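PDB 5MLD: BRAMP domain protein from Streptomyces davawensis, which catalyses the replacement of the C-8 methyl group of FMN by an amino group, yielding 8-amino-8-demethylriboflavin 5'-phosphate on the way to the antibiotic roseoflavin. Local coordinates for residues 47-52 with 104-109; 87-92 with 98-103. All coordinates share one frame; numbering follows the deposited sequence.

Overall arrangement
From the N terminus, strand 4-9, helix 20-34 and strand 38-43 open a flavodoxin-like alpha/beta fold, and the loop after them contributes residues 47-52. Helix 72-81 and strand 84-92 follow before the chain reaches helix 98-107. Interaction 2 closes a short connection, bringing the end of strand 84-92 against the start of that helix. Interaction 1 closes a much longer one, from 47-52 to the C-terminal end of the same helix, and interaction 2 nests inside it. The two contacts touch where I49 and Q51 pack on V102 and I103. Together they tie the central sheet, helix 98-107 and the loop after strand 38-43 to one another, beside a second subunit.

Interaction 1. Residues 47-52 with 104-109; sequences HDIEQE and LEKLNL. With 8DP (8-demethyl-8-aminoriboflavin-5'-phosphate), chain L.
K106 reaches from helix 98-107 of the flavodoxin-like fold to the loop segment 47-52, showing how one long side chain can join an irregular segment to a helix. The tight part is small: CG2 of I49 lies 3.5 Å from CD of K106, the methyl resting against the lysine's aliphatic shaft. CG2 is anti to the backbone nitrogen of I49, which turns it to the helix. The lysine chain bends at chi3 and chi4 (79° and 76°), which brings NZ to the carbonyl of E50, a hydrogen bond of 2.8 Å from NZ to O, with the donor 15° off the carbonyl plane. W72 adds a cation-pi contact to K106 and also packs on I49.

The other side is looser and bridged by water. One molecule donates to both Q51 O and E105 OE1; another donates to E52 O and accepts from K106 NZ, a long 3.2 Å between NZ and that water. The carboxylate of E50 turns away from the lysine toward K65 and R68, with which it forms salt bridges. At the C-terminal end of the helix, methyl C10 of the 8DP held by the second subunit lies 3.5 Å from E105 O. Within the loop, E52 N donates to E50 OE2 over 2.8 Å, meeting the carboxylate on its anti side.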
# COMPACT_ATOMS: atom_id res chain seq x y z
N HIS A 47 13.35 24.99 4.09
CA HIS A 47 12.65 25.81 5.06
C HIS A 47 12.55 25.11 6.40
O HIS A 47 12.48 23.88 6.48
CB HIS A 47 11.26 26.14 4.53
CG HIS A 47 11.31 26.96 3.28
ND1 HIS A 47 11.46 28.33 3.30
CD2 HIS A 47 11.31 26.59 1.98
CE1 HIS A 47 11.52 28.78 2.06
NE2 HIS A 47 11.42 27.75 1.24
N ASP A 48 12.54 25.92 7.46
CA ASP A 48 12.54 25.42 8.82
C ASP A 48 11.11 25.09 9.22
O ASP A 48 10.35 25.98 9.60
CB ASP A 48 13.18 26.46 9.74
CG ASP A 48 13.23 26.02 11.18
OD1 ASP A 48 13.25 24.80 11.44
OD2 ASP A 48 13.23 26.91 12.05
N ILE A 49 10.75 23.81 9.16
CA ILE A 49 9.41 23.33 9.49
C ILE A 49 9.54 22.34 10.64
O ILE A 49 10.13 21.27 10.47
CB ILE A 49 8.73 22.66 8.29
CG1 ILE A 49 8.67 23.59 7.07
CG2 ILE A 49 7.35 22.12 8.69
CD1 ILE A 49 7.92 24.86 7.27
N GLU A 50 8.96 22.68 11.80
CA GLU A 50 9.13 21.84 12.98
C GLU A 50 8.32 20.56 12.86
O GLU A 50 7.13 20.59 12.54
CB GLU A 50 8.73 22.59 14.25
CG GLU A 50 8.82 21.74 15.52
CD GLU A 50 10.21 21.10 15.71
OE1 GLU A 50 11.24 21.81 15.61
OE2 GLU A 50 10.26 19.88 15.96
N GLN A 51 8.98 19.42 13.10
CA GLN A 51 8.36 18.11 12.99
C GLN A 51 7.61 17.71 14.26
O GLN A 51 6.63 16.95 14.19
CB GLN A 51 9.43 17.06 12.69
CG GLN A 51 8.94 15.62 12.63
CD GLN A 51 10.09 14.64 12.42
OE1 GLN A 51 11.21 14.88 12.87
NE2 GLN A 51 9.82 13.57 11.69
N GLU A 52 8.06 18.17 15.42
CA GLU A 52 7.51 17.69 16.67
C GLU A 52 6.09 18.20 16.88
O GLU A 52 5.68 19.24 16.35
CB GLU A 52 8.39 18.11 17.85
CG GLU A 52 9.70 17.34 17.91
CD GLU A 52 10.70 17.94 18.88
OE1 GLU A 52 10.27 18.45 19.94
OE2 GLU A 52 11.91 17.89 18.59
N LEU A 104 2.50 16.77 5.12
CA LEU A 104 1.16 16.21 5.12
C LEU A 104 0.65 15.99 6.55
O LEU A 104 -0.54 16.20 6.83
CB LEU A 104 1.13 14.91 4.32
CG LEU A 104 1.32 15.00 2.80
CD1 LEU A 104 1.46 13.61 2.21
CD2 LEU A 104 0.14 15.71 2.17
N GLU A 105 1.52 15.57 7.46
CA GLU A 105 1.14 15.47 8.87
C GLU A 105 0.64 16.81 9.41
O GLU A 105 -0.40 16.88 10.09
CB GLU A 105 2.32 14.97 9.71
CG GLU A 105 2.59 13.48 9.61
CD GLU A 105 3.91 13.08 10.26
OE1 GLU A 105 4.77 13.98 10.50
OE2 GLU A 105 4.07 11.87 10.57
N LYS A 106 1.38 17.89 9.14
CA LYS A 106 0.96 19.20 9.64
C LYS A 106 -0.29 19.70 8.93
O LYS A 106 -1.14 20.34 9.56
CB LYS A 106 2.12 20.18 9.49
CG LYS A 106 3.31 19.75 10.34
CD LYS A 106 4.48 20.71 10.23
CE LYS A 106 4.32 21.97 11.08
NZ LYS A 106 4.56 21.73 12.53
N LEU A 107 -0.42 19.39 7.64
CA LEU A 107 -1.59 19.83 6.90
C LEU A 107 -2.86 19.16 7.42
O LEU A 107 -3.95 19.74 7.31
CB LEU A 107 -1.39 19.53 5.41
CG LEU A 107 -2.25 20.30 4.40
CD1 LEU A 107 -2.12 21.78 4.61
CD2 LEU A 107 -1.88 19.94 2.96
N ASN A 108 -2.75 17.97 8.01
CA ASN A 108 -3.93 17.27 8.49
C ASN A 108 -4.51 17.92 9.74
O ASN A 108 -5.01 17.23 10.64
CB ASN A 108 -3.62 15.80 8.78
CG ASN A 108 -4.02 14.90 7.64
OD1 ASN A 108 -3.47 14.97 6.54
ND2 ASN A 108 -5.00 14.02 7.89
N LEU A 109 -4.42 19.23 9.82
CA LEU A 109 -5.21 20.01 10.74
C LEU A 109 -6.43 20.59 10.07
O LEU A 109 -7.26 21.21 10.74
CB LEU A 109 -4.37 21.15 11.33
CG LEU A 109 -3.26 20.90 12.36
CD1 LEU A 109 -3.33 21.90 13.52
CD2 LEU A 109 -3.31 19.48 12.89
C4 8DP L . -2.72 8.21 15.46
C5 8DP L . -3.99 8.84 14.92
C8 8DP L . -2.28 12.38 13.29
N3 8DP L . -3.28 9.33 10.70
C2 8DP L . -1.95 7.93 17.87
N2 8DP L . -1.93 13.47 14.18
N1 8DP L . -3.76 9.04 13.42
C6 8DP L . -3.19 10.17 12.94
O6 8DP L . -2.75 10.01 17.10
N4 8DP L . -4.63 6.92 13.03
C12 8DP L . -2.95 10.31 11.54
C13 8DP L . -4.08 8.05 12.56
C14 8DP L . -3.83 8.20 11.19
C15 8DP L . -4.17 7.14 10.33
C16 8DP L . -4.95 5.95 12.19
C1 8DP L . -0.96 8.63 18.83
C3 8DP L . -2.05 8.88 16.68
C7 8DP L . -2.85 11.20 13.81
C9 8DP L . -2.03 12.51 11.90
O1 8DP L . 0.72 9.16 21.33
P1 8DP L . 1.35 8.49 20.06
O2 8DP L . 2.06 9.55 19.21
O3 8DP L . 2.29 7.32 20.46
O4 8DP L . 0.19 7.77 19.14
O5 8DP L . -1.55 6.63 17.57
O7 8DP L . -2.18 7.20 14.98
C10 8DP L . -1.41 13.77 11.37
C11 8DP L . -2.37 11.49 11.03
O8 8DP L . -3.93 7.22 8.94
N5 8DP L . -4.73 6.04 10.86
O9 8DP L . -5.54 4.76 12.67
O HOH W 1 5.06 16.41 11.74
O HOH W 2 3.66 19.30 14.33

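Interaction 2. Residues 87-92 with 98-103; sequences IATPIT and SAAHVI. With 8DP (8-demethyl-8-aminoriboflavin-5'-phosphate), chain I.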
# COMPACT_ATOMS: atom_id res chain seq x y z
N ILE A 87 2.18 17.87 -5.33
CA ILE A 87 3.30 17.32 -4.56
C ILE A 87 4.26 16.68 -5.55
O ILE A 87 3.87 15.84 -6.36
CB ILE A 87 2.82 16.29 -3.52
CG1 ILE A 87 1.79 16.89 -2.54
CG2 ILE A 87 4.04 15.71 -2.79
CD1 ILE A 87 2.33 17.98 -1.66
N ALA A 88 5.52 17.10 -5.51
CA ALA A 88 6.52 16.57 -6.42
C ALA A 88 7.54 15.86 -5.55
O ALA A 88 8.43 16.50 -4.98
CB ALA A 88 7.16 17.68 -7.26
N THR A 89 7.42 14.54 -5.46
CA THR A 89 8.18 13.86 -4.44
C THR A 89 9.08 12.78 -5.04
O THR A 89 8.65 12.02 -5.92
CB THR A 89 7.26 13.23 -3.37
OG1 THR A 89 8.06 12.64 -2.34
CG2 THR A 89 6.31 12.18 -3.98
N PRO A 90 10.33 12.70 -4.59
CA PRO A 90 11.08 11.46 -4.77
C PRO A 90 10.38 10.36 -4.00
O PRO A 90 9.57 10.61 -3.10
CB PRO A 90 12.46 11.77 -4.18
CG PRO A 90 12.48 13.23 -3.90
CD PRO A 90 11.06 13.69 -3.77
N ILE A 91 10.73 9.11 -4.32
CA ILE A 91 10.21 7.95 -3.60
C ILE A 91 11.27 7.46 -2.63
O ILE A 91 12.42 7.23 -3.03
CB ILE A 91 9.82 6.83 -4.58
CG1 ILE A 91 8.69 7.35 -5.49
CG2 ILE A 91 9.45 5.54 -3.78
CD1 ILE A 91 8.39 6.48 -6.71
N THR A 92 10.90 7.29 -1.35
CA THR A 92 11.80 6.62 -0.41
C THR A 92 11.00 5.57 0.36
O THR A 92 9.93 5.88 0.89
CB THR A 92 12.50 7.58 0.59
OG1 THR A 92 11.55 8.23 1.45
CG2 THR A 92 13.36 8.61 -0.13
N SER A 98 10.27 11.59 3.57
CA SER A 98 9.91 12.00 4.92
C SER A 98 9.55 13.48 4.97
O SER A 98 8.74 13.89 5.82
CB SER A 98 11.05 11.70 5.91
OG SER A 98 12.23 12.39 5.54
N ALA A 99 10.13 14.29 4.07
CA ALA A 99 9.78 15.72 4.02
C ALA A 99 8.33 15.94 3.60
O ALA A 99 7.63 16.76 4.19
CB ALA A 99 10.72 16.46 3.07
N ALA A 100 7.88 15.24 2.55
CA ALA A 100 6.47 15.26 2.18
C ALA A 100 5.60 14.78 3.33
O ALA A 100 4.52 15.32 3.59
CB ALA A 100 6.25 14.38 0.94
N HIS A 101 6.10 13.79 4.06
CA HIS A 101 5.36 13.18 5.16
C HIS A 101 5.11 14.19 6.29
O HIS A 101 4.00 14.27 6.83
CB HIS A 101 6.17 11.98 5.64
CG HIS A 101 5.41 10.97 6.43
ND1 HIS A 101 5.81 9.66 6.49
CD2 HIS A 101 4.30 11.06 7.20
CE1 HIS A 101 4.98 8.98 7.25
NE2 HIS A 101 4.06 9.81 7.71
N VAL A 102 6.14 14.97 6.65
CA VAL A 102 5.97 16.00 7.67
C VAL A 102 4.93 17.03 7.22
O VAL A 102 4.03 17.40 7.99
CB VAL A 102 7.32 16.68 7.99
CG1 VAL A 102 7.11 17.88 8.90
CG2 VAL A 102 8.25 15.67 8.66
N ILE A 103 5.06 17.51 5.98
CA ILE A 103 4.14 18.53 5.48
C ILE A 103 2.72 18.02 5.56
O ILE A 103 1.81 18.73 6.01
CB ILE A 103 4.49 18.96 4.04
CG1 ILE A 103 5.86 19.64 3.98
CG2 ILE A 103 3.39 19.89 3.49
CD1 ILE A 103 6.08 20.66 5.07
C4 8DP I . 15.06 7.71 -5.16
C5 8DP I . 15.77 6.36 -5.05
C8 8DP I . 16.93 6.72 -0.96
N3 8DP I . 13.72 4.24 -1.89
C2 8DP I . 15.72 9.87 -6.41
N2 8DP I . 18.03 7.57 -0.58
N1 8DP I . 15.07 5.59 -3.93
C6 8DP I . 15.45 5.75 -2.64
O6 8DP I . 17.26 8.74 -5.04
N4 8DP I . 13.62 4.61 -5.51
C12 8DP I . 14.78 5.05 -1.61
C13 8DP I . 14.02 4.78 -4.22
C14 8DP I . 13.34 4.11 -3.19
C15 8DP I . 12.26 3.29 -3.55
C16 8DP I . 12.60 3.83 -5.80
C1 8DP I . 16.23 11.26 -5.99
C3 8DP I . 15.89 9.00 -5.16
C7 8DP I . 16.55 6.58 -2.31
C9 8DP I . 16.23 6.01 0.05
O1 8DP I . 14.80 14.86 -6.25
P1 8DP I . 15.78 13.78 -5.75
O2 8DP I . 17.18 14.01 -6.41
O3 8DP I . 15.90 13.78 -4.23
O4 8DP I . 15.25 12.34 -6.25
O5 8DP I . 14.42 9.99 -6.86
O7 8DP I . 13.82 7.82 -5.25
C10 8DP I . 16.62 6.15 1.51
C11 8DP I . 15.17 5.20 -0.28
O8 8DP I . 11.53 2.60 -2.58
N5 8DP I . 11.92 3.17 -4.84
O9 8DP I . 12.17 3.65 -7.13
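T89 and A100 face each other where the largely parallel central sheet of the flavodoxin-like fold meets helix 98-107, a worked example of a strand that serves the helix and the flavin at once. Both CA-CB bonds point across the gap, and OG1 of T89 comes within 4.1 Å of the methyl CB of A100. With only a methyl on A100, the backbones approach to 7.0 Å between the CA atoms of T89 and A100. The threonine hydroxyl stands anti to the backbone nitrogen (chi1 -176°), a setting that carries it forward along its own chain, beside the carbonyl carbon: OG1 donates to P90 O in the carbonyl plane, on a lone pair. T97, just before the helix, gives its backbone NH to the same OG1.

Further along, T92 also points its CB at the helix, and its OG1 lies 4.2 Å from S98 N. The CB of S98 points across this line, and the polar ends of both residues find their partner in E105 of the second subunit, OE1 for S98 and OE2 for T92. Thus the strand end and the helix start are joined through a neighbouring subunit's carboxylate.

P90, I91 and T92 line the flavin pocket: the proline ring packs beside the phosphate, CG2 of I91 touches the pyrimidine part of the ring system, and CB of T92 lies 3.7 Å from C11 of 8DP. The backbone comes closer still, with T92 CA 3.4 Å from atom N3 of 8DP.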